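Local coordinates for glycoside hydrolase 15-related protein (Kribbella flavida, PDB 5Z3E) that hydrolyses the alpha-1,6-glucosidic linkage of isomaltose from its non-reducing end, releasing beta-D-glucose and D-glucose, at residues 301-306 with 358-363; 262-267 with 290-295. The protein carries 1 engineered substitution. All coordinates share one frame; numbering follows the deposited sequence.

Interaction 1 of 2, residues 301-306 with 358-363; sequences GVHRFA and PHHLLH
H303 and H360 meet rim to rim, joined by a hydrogen bond of 2.8 Å between H303 NE2 and H360 ND1. Either nitrogen could supply the proton, so the tautomers of the two rings are coupled: when one is the donor, the other must present a bare nitrogen. The ring planes stand at 61° to each other, and neither ring lies over the other. With chi1 at -175° the H360 ring lies beside its own carbonyl carbon, ND1 facing H303 NE2. The other nitrogen of the buried histidine, H303 ND1, has a weak hydrogen bond to the carbonyl of G314.

L362 covers one face of the H303 ring. L362 CG sits 3.6 Å from the centroid of the H303 ring and only 7° off the normal, a CH-pi contact over the centre of the ring, while L362 CD2 lies near H303 CD2. L362 CD1 reaches past the ring to F305 O at 3.2 Å, a close approach of a methyl to a carbonyl oxygen. The contact thus pins the turn following the short strand 301-302, one half of a two-stranded antiparallel hairpin with 297-298, to the loop between strand 356-357 and helix 367-374, in what is expected, as in family 15 catalytic domains, to be an (alpha/alpha)6 barrel.

Toward the far end, H363 NE2 donates to A306 O over 2.8 Å, the oxygen lying close to the plane of the imidazole and using a lone pair in the carbonyl plane. The bond satisfies A306 O with the imidazole N-H of H363. By contrast, H360 O, covered by this contact and 3.1 Å from H303 CE1, has no conventional hydrogen-bond partner in the model. The backbone N of H360 is taken up by the side-chain oxygen OE1 of Q315.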
loop_
_atom_site.group_PDB
_atom_site.type_symbol
_atom_site.label_atom_id
_atom_site.label_comp_id
_atom_site.label_asym_id
_atom_site.label_seq_id
_atom_site.Cartn_x
_atom_site.Cartn_y
_atom_site.Cartn_z
ATOM N N GLY A 301 7.860 15.317 -6.816
ATOM C CA GLY A 301 6.833 15.108 -5.805
ATOM C C GLY A 301 5.502 14.751 -6.439
ATOM O O GLY A 301 4.960 15.534 -7.227
ATOM N N VAL A 302 4.968 13.561 -6.133
ATOM C CA VAL A 302 3.822 13.046 -6.839
ATOM C C VAL A 302 2.513 13.306 -6.076
ATOM O O VAL A 302 2.364 12.925 -4.900
ATOM C CB VAL A 302 3.998 11.532 -7.131
ATOM C CG1 VAL A 302 2.777 10.956 -7.811
ATOM C CG2 VAL A 302 5.231 11.279 -7.971
ATOM N N HIS A 303 1.556 13.929 -6.755
ATOM C CA HIS A 303 0.224 14.155 -6.237
ATOM C C HIS A 303 -0.629 12.880 -6.323
ATOM O O HIS A 303 -0.370 11.986 -7.133
ATOM C CB HIS A 303 -0.470 15.250 -7.060
ATOM C CG HIS A 303 0.142 16.614 -6.911
ATOM N ND1 HIS A 303 0.059 17.312 -5.735
ATOM C CD2 HIS A 303 0.763 17.413 -7.796
ATOM C CE1 HIS A 303 0.632 18.489 -5.884
ATOM N NE2 HIS A 303 1.056 18.598 -7.126
ATOM N N ARG A 304 -1.677 12.835 -5.519
ATOM C CA ARG A 304 -2.560 11.670 -5.505
ATOM C C ARG A 304 -3.490 11.633 -6.710
ATOM O O ARG A 304 -3.607 10.621 -7.397
ATOM C CB ARG A 304 -3.359 11.593 -4.205
ATOM C CG ARG A 304 -2.498 11.597 -2.954
ATOM C CD ARG A 304 -3.204 11.154 -1.709
ATOM N NE ARG A 304 -4.317 12.057 -1.395
ATOM C CZ ARG A 304 -5.195 11.846 -0.415
ATOM N NH1 ARG A 304 -5.073 10.786 0.371
ATOM N NH2 ARG A 304 -6.197 12.670 -0.238
ATOM N N PHE A 305 -4.220 12.733 -6.955
ATOM C CA PHE A 305 -5.205 12.785 -8.022
ATOM C C PHE A 305 -5.577 14.270 -8.212
ATOM O O PHE A 305 -5.424 15.058 -7.305
ATOM C CB PHE A 305 -6.501 11.916 -7.689
ATOM C CG PHE A 305 -7.117 12.167 -6.324
ATOM C CD1 PHE A 305 -6.694 11.468 -5.239
ATOM C CD2 PHE A 305 -8.221 13.060 -6.153
ATOM C CE1 PHE A 305 -7.219 11.694 -4.006
ATOM C CE2 PHE A 305 -8.729 13.243 -4.864
ATOM C CZ PHE A 305 -8.243 12.614 -3.803
ATOM N N ALA A 306 -6.079 14.607 -9.386
ATOM C CA ALA A 306 -6.268 16.025 -9.763
ATOM C C ALA A 306 -7.198 16.822 -8.813
ATOM O O ALA A 306 -6.930 17.983 -8.597
ATOM C CB ALA A 306 -6.751 16.115 -11.169
ATOM N N PRO A 358 3.824 20.643 0.923
ATOM C CA PRO A 358 3.016 21.599 0.149
ATOM C C PRO A 358 3.798 22.424 -0.853
ATOM O O PRO A 358 3.354 23.523 -1.188
ATOM C CB PRO A 358 2.460 22.464 1.248
ATOM C CG PRO A 358 3.587 22.599 2.233
ATOM C CD PRO A 358 4.193 21.184 2.248
ATOM N N HIS A 359 4.975 21.967 -1.321
ATOM C CA HIS A 359 5.763 22.781 -2.260
ATOM C C HIS A 359 4.955 23.111 -3.499
ATOM O O HIS A 359 5.044 24.221 -4.018
ATOM C CB HIS A 359 7.075 22.123 -2.683
ATOM C CG HIS A 359 7.949 21.666 -1.576
ATOM N ND1 HIS A 359 8.233 22.455 -0.515
ATOM C CD2 HIS A 359 8.591 20.495 -1.335
ATOM C CE1 HIS A 359 9.019 21.788 0.333
ATOM N NE2 HIS A 359 9.238 20.595 -0.173
ATOM N N HIS A 360 4.200 22.144 -3.991
ATOM C CA HIS A 360 3.205 22.393 -5.008
ATOM C C HIS A 360 1.877 21.860 -4.480
ATOM O O HIS A 360 1.820 20.718 -4.023
ATOM C CB HIS A 360 3.548 21.708 -6.346
ATOM C CG HIS A 360 2.592 22.045 -7.429
ATOM N ND1 HIS A 360 1.641 21.172 -7.907
ATOM C CD2 HIS A 360 2.401 23.191 -8.104
ATOM C CE1 HIS A 360 0.903 21.756 -8.828
ATOM N NE2 HIS A 360 1.358 22.998 -8.969
ATOM N N LEU A 361 0.826 22.688 -4.576
ATOM C CA LEU A 361 -0.521 22.324 -4.135
ATOM C C LEU A 361 -1.468 22.385 -5.314
ATOM O O LEU A 361 -1.517 23.374 -6.053
ATOM C CB LEU A 361 -1.009 23.279 -3.032
ATOM C CG LEU A 361 -0.263 23.228 -1.714
ATOM C CD1 LEU A 361 -0.719 24.334 -0.782
ATOM C CD2 LEU A 361 -0.501 21.878 -1.067
ATOM N N LEU A 362 -2.257 21.312 -5.506
ATOM C CA LEU A 362 -3.266 21.340 -6.547
ATOM C C LEU A 362 -4.422 22.325 -6.298
ATOM O O LEU A 362 -4.973 22.889 -7.247
ATOM C CB LEU A 362 -3.842 19.924 -6.751
ATOM C CG LEU A 362 -2.842 18.922 -7.315
ATOM C CD1 LEU A 362 -3.467 17.526 -7.212
ATOM C CD2 LEU A 362 -2.437 19.232 -8.738
ATOM N N HIS A 363 -4.771 22.474 -5.036
ATOM C CA HIS A 363 -5.887 23.324 -4.630
ATOM C C HIS A 363 -5.533 24.080 -3.350
ATOM O O HIS A 363 -6.005 23.763 -2.273
ATOM C CB HIS A 363 -7.150 22.458 -4.464
ATOM C CG HIS A 363 -7.534 21.742 -5.705
ATOM N ND1 HIS A 363 -8.136 22.364 -6.774
ATOM C CD2 HIS A 363 -7.351 20.445 -6.096
ATOM C CE1 HIS A 363 -8.304 21.510 -7.761
ATOM N NE2 HIS A 363 -7.822 20.328 -7.376
#

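Interaction 2 of 2, residues 262-267 with 290-295; sequences SAVDGS and AAVAKD
V264 packs its two methyls against one side of helix 283-296, where the loop 262-267 passes across the helix in the (alpha/alpha)6 barrel expected of a family 15 catalytic domain. The V264 side chain rests on A291 and V292. CG1 of V264 meets A291 CB at 3.9 Å. CG2 of V264 turns toward the next part of the helix, over V292 CA and near the A291 carbonyl. On the buried side V292 answers with its own branches: V292 CG2 comes to 3.8 Å from D265 O, and V292 CG1 faces G266 CA. Here the CA atoms of the two segments are nearest, 6.1 Å from G266 CA to V292 CA.

The side of D295 is looser and wetter. V264 CG2 lies 3.8 Å from D295 OD2, but the polar link between the segments is indirect: one water accepts from V264 N at 3.0 Å and donates to D295 OD2 at 2.7 Å, bridging the loop backbone to an exposed carboxylate.

The CB of D265 points away from the helix; its OD2 forms a salt bridge with K257 NZ and accepts a hydrogen bond from W197 NE1. The other oxygen closes an Asx turn: S267 N reaches D265 OD1 on the anti side with an N-H...O angle of 165°, and S267 OG donates to the same D265 OD1 at 2.7 Å from above the carboxylate plane.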
loop_
_atom_site.group_PDB
_atom_site.type_symbol
_atom_site.label_atom_id
_atom_site.label_comp_id
_atom_site.label_asym_id
_atom_site.label_seq_id
_atom_site.Cartn_x
_atom_site.Cartn_y
_atom_site.Cartn_z
ATOM N N SER A 262 -11.286 8.137 -17.084
ATOM C CA SER A 262 -10.196 8.467 -17.989
ATOM C C SER A 262 -8.924 8.936 -17.283
ATOM O O SER A 262 -7.858 8.925 -17.901
ATOM C CB SER A 262 -10.645 9.535 -18.992
ATOM O OG SER A 262 -11.026 10.732 -18.353
ATOM N N ALA A 263 -9.021 9.393 -16.058
ATOM C CA ALA A 263 -7.891 10.019 -15.364
ATOM C C ALA A 263 -7.011 8.997 -14.686
ATOM O O ALA A 263 -7.418 7.866 -14.451
ATOM C CB ALA A 263 -8.382 11.009 -14.372
ATOM N N VAL A 264 -5.809 9.434 -14.334
ATOM C CA VAL A 264 -4.896 8.622 -13.544
ATOM C C VAL A 264 -4.930 9.008 -12.075
ATOM O O VAL A 264 -5.462 10.024 -11.669
ATOM C CB VAL A 264 -3.455 8.636 -14.105
ATOM C CG1 VAL A 264 -3.413 8.011 -15.477
ATOM C CG2 VAL A 264 -2.809 10.016 -14.094
ATOM N N ASP A 265 -4.343 8.144 -11.255
ATOM C CA ASP A 265 -4.142 8.331 -9.819
ATOM C C ASP A 265 -2.686 7.971 -9.551
ATOM O O ASP A 265 -2.134 7.069 -10.188
ATOM C CB ASP A 265 -5.105 7.443 -9.021
ATOM C CG ASP A 265 -5.071 7.672 -7.523
ATOM O OD1 ASP A 265 -4.147 7.119 -6.862
ATOM O OD2 ASP A 265 -5.947 8.388 -6.999
ATOM N N GLY A 266 -2.065 8.641 -8.583
ATOM C CA GLY A 266 -0.683 8.390 -8.282
ATOM C C GLY A 266 -0.389 7.004 -7.718
ATOM O O GLY A 266 0.754 6.570 -7.713
ATOM N N SER A 267 -1.419 6.295 -7.248
ATOM C CA SER A 267 -1.249 4.921 -6.792
ATOM C C SER A 267 -1.077 3.920 -7.925
ATOM O O SER A 267 -0.665 2.784 -7.685
ATOM C CB SER A 267 -2.431 4.504 -5.922
ATOM O OG SER A 267 -3.639 4.460 -6.657
ATOM N N ALA A 290 4.360 7.189 -17.569
ATOM C CA ALA A 290 4.427 8.476 -18.260
ATOM C C ALA A 290 3.246 9.357 -17.932
ATOM O O ALA A 290 3.398 10.582 -17.778
ATOM C CB ALA A 290 4.541 8.249 -19.780
ATOM N N ALA A 291 2.054 8.772 -17.839
ATOM C CA ALA A 291 0.847 9.549 -17.540
ATOM C C ALA A 291 0.875 10.085 -16.126
ATOM O O ALA A 291 0.508 11.234 -15.868
ATOM C CB ALA A 291 -0.376 8.717 -17.790
ATOM N N VAL A 292 1.289 9.253 -15.172
ATOM C CA VAL A 292 1.423 9.718 -13.805
ATOM C C VAL A 292 2.458 10.838 -13.735
ATOM O O VAL A 292 2.259 11.866 -13.071
ATOM C CB VAL A 292 1.758 8.548 -12.862
ATOM C CG1 VAL A 292 2.143 9.052 -11.478
ATOM C CG2 VAL A 292 0.572 7.589 -12.784
ATOM N N ALA A 293 3.598 10.653 -14.418
ATOM C CA ALA A 293 4.635 11.680 -14.386
ATOM C C ALA A 293 4.101 13.002 -14.938
ATOM O O ALA A 293 4.290 14.062 -14.344
ATOM C CB ALA A 293 5.837 11.197 -15.152
ATOM N N LYS A 294 3.440 12.934 -16.088
ATOM C CA LYS A 294 2.953 14.141 -16.725
ATOM C C LYS A 294 1.844 14.816 -15.929
ATOM O O LYS A 294 1.824 16.049 -15.774
ATOM C CB LYS A 294 2.443 13.817 -18.131
ATOM C CG LYS A 294 1.936 15.026 -18.877
ATOM C CD LYS A 294 1.643 14.759 -20.299
ATOM C CE LYS A 294 1.463 16.151 -20.994
ATOM N NZ LYS A 294 0.517 16.039 -22.116
ATOM N N ASP A 295 0.885 14.039 -15.435
ATOM C CA ASP A 295 -0.310 14.607 -14.833
ATOM C C ASP A 295 -0.161 14.932 -13.361
ATOM O O ASP A 295 -0.871 15.792 -12.860
ATOM C CB ASP A 295 -1.505 13.697 -15.033
ATOM C CG ASP A 295 -1.909 13.528 -16.485
ATOM O OD1 ASP A 295 -1.327 14.185 -17.367
ATOM O OD2 ASP A 295 -2.793 12.705 -16.743
HETATM O O HOH W 1 -5.088 12.157 -15.409
#

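In the fold
Both segments of 262-267/290-295 precede those of 301-306/358-363, with helix 283-296 leading into the hairpin of strands 297-298 and 301-302. The centres of the two contacts lie 12 Å apart. They touch directly: R304 O is probably hydrogen-bonded to G266 N, F305 CD1 packs on D265 OD2, and V302 CG1 approaches V292 CG1. Loop 262-267, the helix and segment 301-306 thereby meet one another. The side chains of D265 and F305 each come to about 5 Å from that of D195, a predicted proton acceptor, so one residue of each contact borders the probable catalytic region.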